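Local coordinates for protein aminotransferase (Paracoccus denitrificans, PDB 4GRX) that probably transfers amino groups from omega-amino donors to keto acceptors with pyridoxal phosphate, as a class III aminotransferase, at residues 17-22 against 42-47; 52-55 against 59-62; 433-438 against 447-452. All blocks are in the same frame, centred on the assembly; numbering follows the deposited sequence.

Interaction 1: residues 17-22 against 42-47; sequences QSWEAR and TVVVTH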
loop_
_atom_site.group_PDB
_atom_site.type_symbol
_atom_site.label_atom_id
_atom_site.label_comp_id
_atom_site.label_asym_id
_atom_site.label_seq_id
_atom_site.Cartn_x
_atom_site.Cartn_y
_atom_site.Cartn_z
ATOM N N GLN A 17 -25.873 -9.238 -19.532
ATOM C CA GLN A 17 -24.526 -9.083 -18.916
ATOM C C GLN A 17 -24.293 -10.039 -17.737
ATOM O O GLN A 17 -24.699 -9.770 -16.603
ATOM C CB GLN A 17 -24.304 -7.625 -18.489
ATOM C CG GLN A 17 -23.749 -6.712 -19.580
ATOM C CD GLN A 17 -22.491 -7.278 -20.229
ATOM O OE1 GLN A 17 -22.568 -8.226 -21.020
ATOM N NE2 GLN A 17 -21.320 -6.703 -19.891
ATOM N N SER A 18 -23.634 -11.160 -18.008
ATOM C CA SER A 18 -23.306 -12.121 -16.968
ATOM C C SER A 18 -22.194 -11.590 -16.060
ATOM O O SER A 18 -21.525 -10.618 -16.382
ATOM C CB SER A 18 -22.846 -13.416 -17.609
ATOM O OG SER A 18 -21.545 -13.246 -18.121
ATOM N N TRP A 19 -21.986 -12.247 -14.928
ATOM C CA TRP A 19 -20.913 -11.861 -14.029
ATOM C C TRP A 19 -19.582 -12.084 -14.675
ATOM O O TRP A 19 -18.692 -11.247 -14.585
ATOM C CB TRP A 19 -21.009 -12.641 -12.737
ATOM C CG TRP A 19 -22.106 -12.134 -11.850
ATOM C CD1 TRP A 19 -23.372 -12.676 -11.668
ATOM C CD2 TRP A 19 -22.072 -10.944 -10.989
ATOM N NE1 TRP A 19 -24.097 -11.933 -10.774
ATOM C CE2 TRP A 19 -23.384 -10.880 -10.332
ATOM C CE3 TRP A 19 -21.127 -9.965 -10.706
ATOM C CZ2 TRP A 19 -23.711 -9.870 -9.434
ATOM C CZ3 TRP A 19 -21.469 -8.951 -9.793
ATOM C CH2 TRP A 19 -22.737 -8.905 -9.179
ATOM N N GLU A 20 -19.444 -13.219 -15.351
ATOM C CA GLU A 20 -18.224 -13.547 -16.073
ATOM C C GLU A 20 -17.940 -12.479 -17.127
ATOM O O GLU A 20 -16.810 -12.014 -17.255
ATOM C CB GLU A 20 -18.336 -14.934 -16.717
ATOM C CG GLU A 20 -18.419 -16.090 -15.728
ATOM C CD GLU A 20 -19.818 -16.331 -15.160
ATOM O OE1 GLU A 20 -20.798 -15.660 -15.578
ATOM O OE2 GLU A 20 -19.934 -17.218 -14.283
ATOM N N ALA A 21 -18.973 -12.076 -17.864
ATOM C CA ALA A 21 -18.789 -11.086 -18.910
ATOM C C ALA A 21 -18.336 -9.765 -18.309
ATOM O O ALA A 21 -17.291 -9.243 -18.688
ATOM C CB ALA A 21 -20.057 -10.907 -19.716
ATOM N N ARG A 22 -19.116 -9.249 -17.362
ATOM C CA ARG A 22 -18.779 -8.016 -16.652
ATOM C C ARG A 22 -17.348 -7.997 -16.100
ATOM O O ARG A 22 -16.637 -6.994 -16.244
ATOM C CB ARG A 22 -19.809 -7.719 -15.553
ATOM C CG ARG A 22 -21.154 -7.279 -16.119
ATOM C CD ARG A 22 -22.316 -7.609 -15.206
ATOM N NE ARG A 22 -22.384 -6.715 -14.058
ATOM C CZ ARG A 22 -23.040 -6.996 -12.930
ATOM N NH1 ARG A 22 -23.685 -8.165 -12.794
ATOM N NH2 ARG A 22 -23.045 -6.115 -11.931
ATOM N N THR A 42 -14.314 -15.922 -14.875
ATOM C CA THR A 42 -13.961 -15.492 -13.549
ATOM C C THR A 42 -14.986 -16.099 -12.613
ATOM O O THR A 42 -16.166 -16.105 -12.917
ATOM C CB THR A 42 -14.053 -13.969 -13.456
ATOM O OG1 THR A 42 -13.231 -13.378 -14.464
ATOM C CG2 THR A 42 -13.629 -13.487 -12.089
ATOM N N VAL A 43 -14.527 -16.639 -11.492
ATOM C CA VAL A 43 -15.410 -17.144 -10.453
ATOM C C VAL A 43 -15.685 -15.975 -9.517
ATOM O O VAL A 43 -14.756 -15.437 -8.889
ATOM C CB VAL A 43 -14.754 -18.309 -9.680
ATOM C CG1 VAL A 43 -15.643 -18.771 -8.535
ATOM C CG2 VAL A 43 -14.417 -19.457 -10.631
ATOM N N VAL A 44 -16.957 -15.579 -9.438
ATOM C CA VAL A 44 -17.378 -14.386 -8.699
ATOM C C VAL A 44 -17.981 -14.806 -7.363
ATOM O O VAL A 44 -19.014 -15.438 -7.337
ATOM C CB VAL A 44 -18.379 -13.564 -9.534
ATOM C CG1 VAL A 44 -18.671 -12.219 -8.888
ATOM C CG2 VAL A 44 -17.838 -13.368 -10.950
ATOM N N VAL A 45 -17.322 -14.458 -6.264
ATOM C CA VAL A 45 -17.658 -14.962 -4.926
ATOM C C VAL A 45 -18.554 -13.985 -4.151
ATOM O O VAL A 45 -18.292 -12.778 -4.090
ATOM C CB VAL A 45 -16.372 -15.260 -4.117
ATOM C CG1 VAL A 45 -16.703 -15.738 -2.707
ATOM C CG2 VAL A 45 -15.548 -16.311 -4.832
ATOM N N THR A 46 -19.617 -14.500 -3.555
ATOM C CA THR A 46 -20.545 -13.621 -2.869
ATOM C C THR A 46 -20.401 -13.618 -1.358
ATOM O O THR A 46 -20.635 -12.586 -0.737
ATOM C CB THR A 46 -22.012 -13.912 -3.244
ATOM O OG1 THR A 46 -22.309 -15.269 -2.934
ATOM C CG2 THR A 46 -22.236 -13.678 -4.715
ATOM N N HIS A 47 -20.035 -14.762 -0.779
ATOM C CA HIS A 47 -19.883 -14.918 0.677
ATOM C C HIS A 47 -19.194 -16.197 1.000
ATOM O O HIS A 47 -18.744 -16.902 0.101
ATOM C CB HIS A 47 -21.235 -14.917 1.363
ATOM C CG HIS A 47 -22.122 -16.047 0.938
ATOM N ND1 HIS A 47 -22.820 -16.022 -0.213
ATOM C CD2 HIS A 47 -22.403 -17.263 1.541
ATOM C CE1 HIS A 47 -23.522 -17.163 -0.339
ATOM N NE2 HIS A 47 -23.269 -17.924 0.736
HETATM O O HOH W 1 -14.626 -13.973 -17.080
#

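Interaction 2: residues 52-55 against 59-62; sequences YIVD and RRYL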
loop_
_atom_site.group_PDB
_atom_site.type_symbol
_atom_site.label_atom_id
_atom_site.label_comp_id
_atom_site.label_asym_id
_atom_site.label_seq_id
_atom_site.Cartn_x
_atom_site.Cartn_y
_atom_site.Cartn_z
ATOM N N TYR A 52 -15.277 -22.226 3.843
ATOM C CA TYR A 52 -15.918 -22.354 2.535
ATOM C C TYR A 52 -16.259 -21.015 1.924
ATOM O O TYR A 52 -16.649 -20.090 2.628
ATOM C CB TYR A 52 -17.201 -23.171 2.629
ATOM C CG TYR A 52 -17.001 -24.576 3.095
ATOM C CD1 TYR A 52 -17.093 -24.897 4.449
ATOM C CD2 TYR A 52 -16.714 -25.584 2.189
ATOM C CE1 TYR A 52 -16.895 -26.188 4.886
ATOM C CE2 TYR A 52 -16.517 -26.879 2.612
ATOM C CZ TYR A 52 -16.618 -27.173 3.960
ATOM O OH TYR A 52 -16.427 -28.455 4.374
ATOM N N ILE A 53 -16.095 -20.935 0.608
ATOM C CA ILE A 53 -16.611 -19.825 -0.189
ATOM C C ILE A 53 -17.698 -20.360 -1.125
ATOM O O ILE A 53 -17.774 -21.576 -1.397
ATOM C CB ILE A 53 -15.500 -19.074 -0.965
ATOM C CG1 ILE A 53 -14.868 -19.974 -2.042
ATOM C CG2 ILE A 53 -14.442 -18.522 -0.002
ATOM C CD1 ILE A 53 -13.894 -19.267 -2.960
ATOM N N VAL A 54 -18.563 -19.448 -1.573
ATOM C CA VAL A 54 -19.743 -19.773 -2.386
ATOM C C VAL A 54 -19.843 -18.732 -3.493
ATOM O O VAL A 54 -19.855 -17.533 -3.200
ATOM C CB VAL A 54 -21.039 -19.714 -1.535
ATOM C CG1 VAL A 54 -22.281 -19.952 -2.377
ATOM C CG2 VAL A 54 -20.969 -20.705 -0.389
ATOM N N ASP A 55 -19.918 -19.175 -4.750
ATOM C CA ASP A 55 -20.020 -18.226 -5.871
ATOM C C ASP A 55 -21.455 -17.844 -6.249
ATOM O O ASP A 55 -22.422 -18.251 -5.598
ATOM C CB ASP A 55 -19.190 -18.669 -7.093
ATOM C CG ASP A 55 -19.738 -19.911 -7.789
ATOM O OD1 ASP A 55 -20.917 -20.265 -7.578
ATOM O OD2 ASP A 55 -18.981 -20.528 -8.577
ATOM N N ARG A 59 -22.272 -22.379 -6.418
ATOM C CA ARG A 59 -21.264 -23.428 -6.308
ATOM C C ARG A 59 -20.340 -23.151 -5.125
ATOM O O ARG A 59 -19.859 -22.040 -4.952
ATOM C CB ARG A 59 -20.483 -23.588 -7.617
ATOM C CG ARG A 59 -19.967 -25.005 -7.852
ATOM C CD ARG A 59 -19.056 -25.110 -9.073
ATOM N NE ARG A 59 -19.803 -25.118 -10.336
ATOM C CZ ARG A 59 -19.994 -24.062 -11.136
ATOM N NH1 ARG A 59 -19.496 -22.856 -10.835
ATOM N NH2 ARG A 59 -20.693 -24.223 -12.258
ATOM N N ARG A 60 -20.100 -24.173 -4.315
ATOM C CA ARG A 60 -19.444 -24.016 -3.024
ATOM C C ARG A 60 -18.071 -24.697 -3.022
ATOM O O ARG A 60 -17.920 -25.787 -3.565
ATOM C CB ARG A 60 -20.378 -24.582 -1.945
ATOM C CG ARG A 60 -19.863 -24.654 -0.520
ATOM C CD ARG A 60 -20.770 -25.582 0.288
ATOM N NE ARG A 60 -20.450 -25.548 1.713
ATOM C CZ ARG A 60 -20.996 -24.706 2.590
ATOM N NH1 ARG A 60 -21.914 -23.823 2.196
ATOM N NH2 ARG A 60 -20.621 -24.747 3.866
ATOM N N TYR A 61 -17.077 -24.037 -2.431
ATOM C CA TYR A 61 -15.684 -24.517 -2.445
ATOM C C TYR A 61 -15.010 -24.445 -1.064
ATOM O O TYR A 61 -15.189 -23.476 -0.319
ATOM C CB TYR A 61 -14.821 -23.717 -3.431
ATOM C CG TYR A 61 -15.446 -23.370 -4.780
ATOM C CD1 TYR A 61 -16.375 -22.329 -4.900
ATOM C CD2 TYR A 61 -15.061 -24.044 -5.951
ATOM C CE1 TYR A 61 -16.918 -21.992 -6.130
ATOM C CE2 TYR A 61 -15.609 -23.716 -7.183
ATOM C CZ TYR A 61 -16.534 -22.690 -7.265
ATOM O OH TYR A 61 -17.087 -22.358 -8.479
ATOM N N LEU A 62 -14.214 -25.461 -0.741
ATOM C CA LEU A 62 -13.341 -25.416 0.428
ATOM C C LEU A 62 -12.020 -24.713 0.087
ATOM O O LEU A 62 -11.167 -25.284 -0.587
ATOM C CB LEU A 62 -13.094 -26.832 0.937
ATOM C CG LEU A 62 -12.124 -27.054 2.090
ATOM C CD1 LEU A 62 -12.559 -26.278 3.324
ATOM C CD2 LEU A 62 -12.028 -28.545 2.383
#

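Interaction 3: residues 433-438 against 447-452; sequences IVLCPP and DEMFEK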
loop_
_atom_site.group_PDB
_atom_site.type_symbol
_atom_site.label_atom_id
_atom_site.label_comp_id
_atom_site.label_asym_id
_atom_site.label_seq_id
_atom_site.Cartn_x
_atom_site.Cartn_y
_atom_site.Cartn_z
ATOM N N ILE A 433 2.549 -27.622 -5.105
ATOM C CA ILE A 433 1.154 -27.653 -4.662
ATOM C C ILE A 433 1.066 -27.238 -3.193
ATOM O O ILE A 433 1.494 -27.971 -2.294
ATOM C CB ILE A 433 0.562 -29.055 -4.830
ATOM C CG1 ILE A 433 0.821 -29.562 -6.248
ATOM C CG2 ILE A 433 -0.925 -29.063 -4.477
ATOM C CD1 ILE A 433 1.218 -31.020 -6.303
ATOM N N VAL A 434 0.496 -26.062 -2.957
ATOM C CA VAL A 434 0.507 -25.435 -1.645
ATOM C C VAL A 434 -0.821 -25.615 -0.928
ATOM O O VAL A 434 -1.893 -25.537 -1.526
ATOM C CB VAL A 434 0.853 -23.940 -1.767
ATOM C CG1 VAL A 434 0.689 -23.217 -0.447
ATOM C CG2 VAL A 434 2.273 -23.779 -2.269
ATOM N N LEU A 435 -0.737 -25.868 0.367
ATOM C CA LEU A 435 -1.904 -25.993 1.202
ATOM C C LEU A 435 -1.670 -25.131 2.429
ATOM O O LEU A 435 -0.668 -25.311 3.157
ATOM C CB LEU A 435 -2.107 -27.451 1.586
ATOM C CG LEU A 435 -2.540 -28.450 0.509
ATOM C CD1 LEU A 435 -2.636 -29.847 1.113
ATOM C CD2 LEU A 435 -3.870 -28.058 -0.141
ATOM N N CYS A 436 -2.559 -24.161 2.628
ATOM C CA CYS A 436 -2.480 -23.255 3.777
ATOM C C CYS A 436 -3.874 -22.846 4.251
ATOM O O CYS A 436 -4.238 -21.659 4.192
ATOM C CB CYS A 436 -1.598 -22.029 3.467
ATOM S SG CYS A 436 -2.133 -20.993 2.078
ATOM N N PRO A 437 -4.655 -23.833 4.742
ATOM C CA PRO A 437 -6.064 -23.631 5.102
ATOM C C PRO A 437 -6.244 -22.717 6.328
ATOM O O PRO A 437 -5.290 -22.508 7.077
ATOM C CB PRO A 437 -6.558 -25.055 5.429
ATOM C CG PRO A 437 -5.351 -25.939 5.464
ATOM C CD PRO A 437 -4.130 -25.109 5.264
ATOM N N PRO A 438 -7.463 -22.180 6.546
ATOM C CA PRO A 438 -7.655 -21.421 7.794
ATOM C C PRO A 438 -7.369 -22.267 9.045
ATOM O O PRO A 438 -7.448 -23.504 9.028
ATOM C CB PRO A 438 -9.139 -21.045 7.756
ATOM C CG PRO A 438 -9.555 -21.193 6.338
ATOM C CD PRO A 438 -8.716 -22.297 5.779
ATOM N N ASP A 447 -9.777 -33.892 6.095
ATOM C CA ASP A 447 -10.032 -35.080 5.281
ATOM C C ASP A 447 -10.657 -34.724 3.943
ATOM O O ASP A 447 -10.313 -35.319 2.923
ATOM C CB ASP A 447 -10.914 -36.066 6.038
ATOM C CG ASP A 447 -10.184 -36.735 7.164
ATOM O OD1 ASP A 447 -10.801 -37.589 7.842
ATOM O OD2 ASP A 447 -8.994 -36.405 7.374
ATOM N N GLU A 448 -11.572 -33.756 3.948
ATOM C CA GLU A 448 -12.215 -33.315 2.715
ATOM C C GLU A 448 -11.181 -32.799 1.725
ATOM O O GLU A 448 -11.177 -33.194 0.557
ATOM C CB GLU A 448 -13.261 -32.228 2.978
ATOM C CG GLU A 448 -14.140 -31.974 1.763
ATOM C CD GLU A 448 -15.015 -30.759 1.902
ATOM O OE1 GLU A 448 -15.195 -30.273 3.030
ATOM O OE2 GLU A 448 -15.521 -30.291 0.865
ATOM N N MET A 449 -10.309 -31.922 2.222
ATOM C CA MET A 449 -9.218 -31.331 1.454
ATOM C C MET A 449 -8.281 -32.372 0.845
ATOM O O MET A 449 -7.933 -32.258 -0.324
ATOM C CB MET A 449 -8.434 -30.383 2.355
ATOM C CG MET A 449 -7.141 -29.835 1.770
ATOM S SD MET A 449 -6.188 -28.995 3.046
ATOM C CE MET A 449 -5.612 -30.392 4.011
ATOM N N PHE A 450 -7.876 -33.373 1.631
ATOM C CA PHE A 450 -6.997 -34.429 1.135
ATOM C C PHE A 450 -7.646 -35.258 0.046
ATOM O O PHE A 450 -7.108 -35.371 -1.051
ATOM C CB PHE A 450 -6.553 -35.357 2.262
ATOM C CG PHE A 450 -5.548 -34.749 3.177
ATOM C CD1 PHE A 450 -4.547 -33.925 2.679
ATOM C CD2 PHE A 450 -5.585 -35.016 4.531
ATOM C CE1 PHE A 450 -3.610 -33.365 3.522
ATOM C CE2 PHE A 450 -4.649 -34.464 5.384
ATOM C CZ PHE A 450 -3.661 -33.632 4.879
ATOM N N GLU A 451 -8.791 -35.854 0.365
ATOM C CA GLU A 451 -9.574 -36.623 -0.603
ATOM C C GLU A 451 -9.749 -35.858 -1.936
ATOM O O GLU A 451 -9.521 -36.408 -3.013
ATOM C CB GLU A 451 -10.915 -37.014 0.029
ATOM C CG GLU A 451 -11.986 -37.530 -0.917
ATOM C CD GLU A 451 -13.214 -38.036 -0.170
ATOM O OE1 GLU A 451 -13.486 -37.549 0.956
ATOM O OE2 GLU A 451 -13.903 -38.934 -0.702
ATOM N N LYS A 452 -10.116 -34.582 -1.862
ATOM C CA LYS A 452 -10.262 -33.768 -3.077
ATOM C C LYS A 452 -8.932 -33.574 -3.837
ATOM O O LYS A 452 -8.885 -33.753 -5.069
ATOM C CB LYS A 452 -10.954 -32.433 -2.768
ATOM C CG LYS A 452 -12.436 -32.614 -2.486
ATOM C CD LYS A 452 -13.117 -31.333 -2.045
ATOM C CE LYS A 452 -14.620 -31.521 -2.013
ATOM N NZ LYS A 452 -15.294 -30.212 -1.844
#

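Interaction 1: residues 17-22 against 42-47
W19 lays its CB and the benzene side of its indole against the two methyls of V44, the side chains crossing at about a right angle. V44 CG2 meets W19 CB at 3.7 Å, and V44 CG1 comes obliquely to W19 CE3 at 3.8 Å. Both methyls can serve because V44 has CG1 anti to its backbone N (chi1 -171°) and CG2 beside it. Over the centre of one indole face lies the guanidinium NH1 of R22, 3.5 Å above the plane. E20 lays its CG methylene against the backbone carbonyl, CG 3.6 Å from T42 O, and its carboxylate OE2 is hydrogen-bonded to H57 NE2. A water bridges the backbones, donating to E20 O at 2.9 Å and accepting from T42 N at 3.0 Å, while T42 OG1 is hydrogen-bonded to Y29 OH. S18 caps the helix: its OG accepts from A21 N at 2.8 Å. Beyond the pair, V43, V44 and V45 continue the sheet in parallel with a strand of the second subunit, and W19 packs on D103 of that subunit. The arrangement is an N-terminal helix, started by a serine N-cap, resting on a strand through which the sheet continues into the second subunit.

Interaction 2: residues 52-55 against 59-62
D55 binds two residues of 59-62 through its carboxylate. OD2 accepts from Y61 OH at 2.6 Å, and R59 NH1 reaches the same OD2 at 3.3 Å in a salt bridge whose hydrogen bond is weak. The hydroxyl comes from above the carboxylate plane, which stands 75° to the Y61 ring; the guanidinium is nearly perpendicular to the carboxylate, at 89°, and meets OD2 with its edge. OD1 accepts from R59 N at 2.8 Å, also from out of plane. With chi1 at 69°, D55 CG sits between its own backbone N and carbonyl carbon, turning both oxygens toward residues 59-61. Backbone bonds complete the pairing: I53 and Y61 form the antiparallel hydrogen-bonded pair, with I53 N to Y61 O and Y61 N to I53 O, and D55 N donates to R59 O at 2.9 Å. Y52 with L62 and V54 with R60 are non-hydrogen-bonded pairs. On their face of the sheet the Y52 ring is sandwiched: the R60 guanidinium makes a cation-pi contact over one face, CZ 4.5 Å from the ring centroid, and L62 CD1 a CH-pi contact over the other, at 4.3 Å. R60 also has a salt bridge to E49. On the other face I53 CG1 packs on Y61 CB at 4.0 Å. This beta hairpin forms the two middle strands of the four that this chain gives to a mixed sheet, between 43-49 and 424-425; helix 443-463 packs on Y52 and L62, and I53 touches Y94 of the second subunit.

Interaction 3: residues 433-438 against 447-452
M449 pushes its thioether between L435 and P437, and these three residues bury most of the surface in the contact. L435 and M449 reach toward each other tip to tip: both leucine methyls, CD1 and CD2, stand 4.1 Å from M449 SD, and CD1 is also 4.2 Å from the methionine methyl CE. P437 crosses the methionine at about a right angle, its CG 4.0 Å from SD, so the sulfur is in van der Waals contact with both residues. M449 places CG anti to its backbone N (chi1 171°) and runs on extended until chi3, where the bend at 72° carries CE over one face of the neighbouring F450 ring, 3.6 Å above its plane. Here helix 443-463 packs on the edge strand 432-435 of a three-stranded antiparallel sheet and on the loop that follows it, an entirely apolar helix-on-sheet contact in the C-terminal part of the class III aminotransferase fold. F450 contributes less: its CE1 lies 4.4 Å from L435 CD1, approached obliquely. An alanine in place of L435 would remove both methyls and is likely to open a gap beside the M449 sulfur, leaving the thioether freer to turn. Helix 357-375 closes in on the same cluster, with L372 against L435 and F450 and with F368 against P437. M449 also packs on L62.

The three contacts follow one another along the chain without overlap, interaction 1 first and interaction 3 close to the C-terminus. Interactions 1 and 2 have centres 13 Å apart and share one mixed sheet, in which strands 43-49 and 52-55 are neighbours: V54 N probably hydrogen-bonds to H47 O, and T46 N to V54 O. Interaction 3 lies 14 Å from interaction 2, centre to centre, and meets it where Y52 OH probably hydrogen-bonds to E448 OE1. Interactions 1 and 3 do not touch, their centres 25 Å and their nearest atoms about 12 Å apart. The mixed sheet, which also includes strand 424-425, thus stands between helix 19-26 and helix 443-463.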